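Acetylxylan esterase A (Aspergillus awamori, PDB 5X6S) removes acetyl groups from the backbone of acetylated xylan, acting as a secreted serine esterase in the breakdown of plant hetero-xylan. Local coordinates at residues M19-P24 / V99-S104; S29-V34 / G61-Y66. All coordinates share one frame; numbering follows the deposited sequence.

Contact 1: M19-P24 / V99-S104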
# COMPACT_ATOMS: atom_id res chain seq x y z
N MET A 19 -12.54 -6.67 17.58
CA MET A 19 -12.76 -6.35 16.20
C MET A 19 -14.21 -6.63 15.83
O MET A 19 -14.68 -7.75 16.02
CB MET A 19 -11.86 -7.17 15.29
CG MET A 19 -12.13 -6.95 13.84
SD MET A 19 -11.07 -7.90 12.77
CE MET A 19 -11.78 -7.57 11.16
N TYR A 20 -14.91 -5.62 15.36
CA TYR A 20 -16.27 -5.78 14.84
C TYR A 20 -16.31 -5.23 13.45
O TYR A 20 -15.75 -4.16 13.17
CB TYR A 20 -17.32 -5.09 15.70
CG TYR A 20 -17.34 -5.59 17.14
CD1 TYR A 20 -16.41 -5.16 18.05
CD2 TYR A 20 -18.26 -6.52 17.56
CE1 TYR A 20 -16.43 -5.57 19.39
CE2 TYR A 20 -18.30 -6.96 18.88
CZ TYR A 20 -17.37 -6.48 19.79
OH TYR A 20 -17.34 -6.94 21.07
N ILE A 21 -16.99 -5.92 12.54
CA ILE A 21 -17.17 -5.43 11.18
C ILE A 21 -18.61 -5.34 10.73
O ILE A 21 -19.45 -6.19 11.09
CB ILE A 21 -16.38 -6.25 10.14
CG1 ILE A 21 -16.86 -7.70 10.08
CG2 ILE A 21 -14.93 -6.26 10.49
CD1 ILE A 21 -16.20 -8.45 8.90
N TYR A 22 -18.92 -4.30 9.97
CA TYR A 22 -20.19 -4.24 9.29
C TYR A 22 -19.96 -4.57 7.83
O TYR A 22 -19.29 -3.82 7.11
CB TYR A 22 -20.89 -2.89 9.42
CG TYR A 22 -22.25 -2.89 8.75
CD1 TYR A 22 -23.38 -3.37 9.41
CD2 TYR A 22 -22.42 -2.42 7.47
CE1 TYR A 22 -24.65 -3.39 8.76
CE2 TYR A 22 -23.65 -2.41 6.84
CZ TYR A 22 -24.78 -2.91 7.50
OH TYR A 22 -26.01 -2.89 6.87
N VAL A 23 -20.59 -5.66 7.39
CA VAL A 23 -20.56 -6.05 5.98
C VAL A 23 -21.93 -5.73 5.37
O VAL A 23 -22.93 -6.33 5.77
CB VAL A 23 -20.22 -7.55 5.79
CG1 VAL A 23 -20.10 -7.89 4.32
CG2 VAL A 23 -18.91 -7.92 6.49
N PRO A 24 -22.00 -4.75 4.45
CA PRO A 24 -23.32 -4.37 3.97
C PRO A 24 -23.97 -5.43 3.08
O PRO A 24 -23.30 -6.27 2.51
CB PRO A 24 -23.04 -3.12 3.16
CG PRO A 24 -21.62 -3.26 2.68
CD PRO A 24 -20.93 -3.96 3.83
N VAL A 99 -7.31 -4.85 9.52
CA VAL A 99 -7.30 -4.44 8.14
C VAL A 99 -6.89 -5.56 7.20
O VAL A 99 -7.60 -5.88 6.23
CB VAL A 99 -6.49 -3.13 7.94
CG1 VAL A 99 -6.19 -2.88 6.45
CG2 VAL A 99 -7.24 -1.99 8.53
N THR A 100 -5.72 -6.15 7.46
CA THR A 100 -5.17 -7.10 6.53
C THR A 100 -6.02 -8.36 6.48
O THR A 100 -6.18 -8.95 5.40
CB THR A 100 -3.71 -7.43 6.83
OG1 THR A 100 -3.63 -8.07 8.11
CG2 THR A 100 -2.82 -6.13 6.76
N TRP A 101 -6.60 -8.75 7.62
CA TRP A 101 -7.51 -9.91 7.70
C TRP A 101 -8.73 -9.67 6.80
O TRP A 101 -9.13 -10.56 6.05
CB TRP A 101 -7.99 -10.16 9.13
CG TRP A 101 -8.87 -11.37 9.29
CD1 TRP A 101 -8.47 -12.68 9.48
CD2 TRP A 101 -10.28 -11.40 9.17
NE1 TRP A 101 -9.56 -13.50 9.54
CE2 TRP A 101 -10.69 -12.74 9.36
CE3 TRP A 101 -11.25 -10.42 8.94
CZ2 TRP A 101 -12.03 -13.12 9.32
CZ3 TRP A 101 -12.56 -10.79 8.92
CH2 TRP A 101 -12.94 -12.14 9.09
N THR A 102 -9.28 -8.46 6.88
CA THR A 102 -10.48 -8.11 6.14
C THR A 102 -10.19 -8.04 4.63
O THR A 102 -11.01 -8.51 3.80
CB THR A 102 -11.05 -6.76 6.64
OG1 THR A 102 -11.33 -6.85 8.04
CG2 THR A 102 -12.32 -6.35 5.87
N ILE A 103 -9.02 -7.49 4.27
CA ILE A 103 -8.61 -7.44 2.84
C ILE A 103 -8.66 -8.85 2.27
O ILE A 103 -9.32 -9.10 1.21
CB ILE A 103 -7.23 -6.82 2.61
CG1 ILE A 103 -7.29 -5.29 2.91
CG2 ILE A 103 -6.78 -7.08 1.15
CD1 ILE A 103 -5.93 -4.62 3.06
N SER A 104 -7.99 -9.77 2.93
CA SER A 104 -7.97 -11.14 2.42
C SER A 104 -9.31 -11.85 2.51
O SER A 104 -9.75 -12.50 1.54
CB SER A 104 -6.90 -11.95 3.11
OG SER A 104 -6.94 -13.28 2.62
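Thr-102 OG1 is approached by the methyl of Met-19, with CE 3.2 Å from OG1, while its hydroxyl bonds to the backbone carbonyl of Met-98 one helical turn earlier. That bond depends on the first torsion: at -59° OG1 sits beside the backbone N, facing back along the helix. Met-19 reaches across because its chain is fully stretched. Its CE also lies 3.7 Å from Trp-101 CE3, and SD stands 5.3 Å from the centroid of the six-membered ring, 39° off the normal. This is an oblique Met-aromatic contact. Ile-21 reaches the indole differently, with CD1 at the ring edge, near its plane, 4.3 Å from CZ3. The strand and helix axes approach to 11.0 Å at a crossing angle of -37°, a separation spanned by side chains. Helix 91-106 thus packs on the sheet of the alpha/beta-hydrolase fold partly through strand 18-23, with Thr-102 also touching Ile-65 of the next strand; Trp-101 also rests on Ser-104 of the second subunit. No hydrogen bond crosses between the segments, so their cohesion is mainly dispersive: the buried threonine hydroxyl is satisfied within its own helix, leaving thioether, methyl and indole to make the join.

Contact 2: S29-V34 / G61-Y66. With NA (sodium ion), chain F.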
# COMPACT_ATOMS: atom_id res chain seq x y z
N SER A 29 -18.31 -5.47 -5.44
CA SER A 29 -17.52 -6.60 -5.95
C SER A 29 -16.10 -6.60 -5.38
O SER A 29 -15.52 -7.65 -5.08
CB SER A 29 -17.43 -6.52 -7.49
OG SER A 29 -18.68 -6.93 -8.05
N ASN A 30 -15.53 -5.41 -5.29
CA ASN A 30 -14.17 -5.27 -4.81
C ASN A 30 -14.21 -4.18 -3.74
O ASN A 30 -13.88 -3.04 -4.01
CB ASN A 30 -13.24 -4.88 -5.97
CG ASN A 30 -13.09 -6.00 -6.99
OD1 ASN A 30 -12.36 -6.95 -6.75
ND2 ASN A 30 -13.82 -5.92 -8.07
N PRO A 31 -14.68 -4.52 -2.56
CA PRO A 31 -15.07 -3.44 -1.62
C PRO A 31 -13.90 -2.69 -1.02
O PRO A 31 -12.85 -3.28 -0.77
CB PRO A 31 -15.83 -4.22 -0.53
CG PRO A 31 -15.28 -5.59 -0.57
CD PRO A 31 -14.89 -5.86 -1.99
N GLY A 32 -14.08 -1.40 -0.79
CA GLY A 32 -13.18 -0.62 0.03
C GLY A 32 -13.37 -0.94 1.50
O GLY A 32 -14.17 -1.82 1.88
N ILE A 33 -12.59 -0.28 2.34
CA ILE A 33 -12.67 -0.49 3.80
C ILE A 33 -12.59 0.84 4.49
O ILE A 33 -11.76 1.69 4.14
CB ILE A 33 -11.53 -1.42 4.37
CG1 ILE A 33 -11.68 -2.86 3.88
CG2 ILE A 33 -11.46 -1.33 5.88
CD1 ILE A 33 -10.46 -3.72 4.09
N VAL A 34 -13.45 1.05 5.46
CA VAL A 34 -13.37 2.21 6.35
C VAL A 34 -13.19 1.71 7.77
O VAL A 34 -14.02 0.94 8.27
CB VAL A 34 -14.65 3.13 6.30
CG1 VAL A 34 -14.57 4.24 7.37
CG2 VAL A 34 -14.80 3.76 4.94
N GLY A 61 -20.83 0.33 -0.76
CA GLY A 61 -20.45 -1.08 -0.77
C GLY A 61 -19.17 -1.48 -0.08
O GLY A 61 -18.70 -2.62 -0.27
N PHE A 62 -18.59 -0.57 0.71
CA PHE A 62 -17.38 -0.89 1.43
C PHE A 62 -17.69 -1.61 2.75
O PHE A 62 -18.85 -1.61 3.22
CB PHE A 62 -16.57 0.37 1.70
CG PHE A 62 -17.34 1.51 2.37
CD1 PHE A 62 -17.60 1.51 3.76
CD2 PHE A 62 -17.78 2.59 1.62
CE1 PHE A 62 -18.29 2.56 4.35
CE2 PHE A 62 -18.44 3.67 2.21
CZ PHE A 62 -18.70 3.64 3.56
N ILE A 63 -16.67 -2.20 3.37
CA ILE A 63 -16.81 -2.86 4.65
C ILE A 63 -16.35 -1.84 5.72
O ILE A 63 -15.40 -1.12 5.49
CB ILE A 63 -15.94 -4.14 4.73
CG1 ILE A 63 -16.51 -5.18 3.74
CG2 ILE A 63 -15.85 -4.72 6.15
CD1 ILE A 63 -15.63 -6.38 3.51
N VAL A 64 -17.02 -1.80 6.85
CA VAL A 64 -16.55 -0.98 8.00
C VAL A 64 -15.97 -1.80 9.11
O VAL A 64 -16.56 -2.82 9.49
CB VAL A 64 -17.68 -0.07 8.62
CG1 VAL A 64 -17.04 1.06 9.49
CG2 VAL A 64 -18.60 0.50 7.55
N ILE A 65 -14.80 -1.42 9.62
CA ILE A 65 -14.16 -2.10 10.75
C ILE A 65 -14.24 -1.17 11.93
O ILE A 65 -13.88 -0.01 11.81
CB ILE A 65 -12.67 -2.44 10.51
CG1 ILE A 65 -12.51 -3.43 9.35
CG2 ILE A 65 -12.05 -3.00 11.82
CD1 ILE A 65 -11.04 -3.57 8.87
N TYR A 66 -14.73 -1.69 13.06
CA TYR A 66 -14.90 -0.90 14.28
C TYR A 66 -14.05 -1.53 15.35
O TYR A 66 -14.50 -2.49 16.01
CB TYR A 66 -16.41 -0.86 14.71
CG TYR A 66 -17.38 -0.31 13.69
CD1 TYR A 66 -17.65 1.07 13.58
CD2 TYR A 66 -18.07 -1.17 12.83
CE1 TYR A 66 -18.57 1.57 12.68
CE2 TYR A 66 -18.98 -0.68 11.91
CZ TYR A 66 -19.22 0.67 11.80
OH TYR A 66 -20.11 1.10 10.85
NA NA F . -12.21 -9.33 -6.61
O HOH W 1 -13.33 -9.11 -4.34
O HOH W 2 -14.45 -9.42 -7.39
O HOH W 3 -10.73 -10.75 -5.14
O HOH W 4 -11.55 -9.24 -8.75
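The Phe-62 ring carries Val-34 CG2 over one face, 4.0 Å from the centroid and 21° off the normal, a CH-pi contact displaced toward the rim. Val-64 CG2 lies in plane at an edge of the same ring. Further along the segment, the Tyr-66 ring has Val-64 CG1 over one face, so the two methyls of Val-64 serve two different rings. The Phe-62 ring also meets that of Phe-274. Parallel pairing is established by three backbone bonds. Ile-63 N reaches Gly-32 O at 2.9 Å, with the donor tilted well out of the carbonyl plane. Val-34 N meets Ile-63 O at 2.9 Å, the straighter approach, with a C=O...donor angle of 165°. Ile-65 N then binds Val-34 O at 2.8 Å. Ile-63 thus bonds through both its N and its O. On the face turned to helix 91-106, Ile-33 CG2 meets Ile-65 CD1 at 3.8 Å, while Pro-31 CG lies 4.2 Å from Ile-63 CD1, the two side chains pointing the same way. Val-34 and Val-64 occupy the other face, where helices 265-272 and 53-60 respectively meet them. These neighbouring parallel strands, joined through helices, form a beta-alpha-beta crossover of the hydrolase fold. Before the strand, Asn-30 OD1 binds a sodium ion at 2.4 Å. Four waters complete the observed shell, and two of them donate to Ser-29 O, making that carbonyl a second-shell partner. The chemistry therefore divides along the chain: directional backbone bonds set the strand register, aliphatic groups line the isoleucine face, the rings meet the valines on the other, and the cation, which probably polarises the Asn-30 amide, is held ahead of the strand by one protein oxygen and four waters.

In the fold
From the N terminus, after strand 3-7, the chain runs through strand 18-23, then strand 33-37, helices 44-49 and 53-60, strand 63-68 and helix 91-106. Contact 2 closes the shorter loop, bringing 61-66 back beside 29-34; contact 1 closes the longer one, from 19-24 to 99-104, and encloses the first without crossing it. Strand 63-68, part of contact 2, links the two, lying between strands 18-23 and 33-37 in the sheet. Probable hydrogen bonds join Tyr-66 N to Tyr-20 O (2.7 Å) and Tyr-22 N to Val-64 O (2.8 Å). Helix 91-106 spans both contacts on one face: Thr-102 OG1 lies 3.4 Å from Ile-65 CD1.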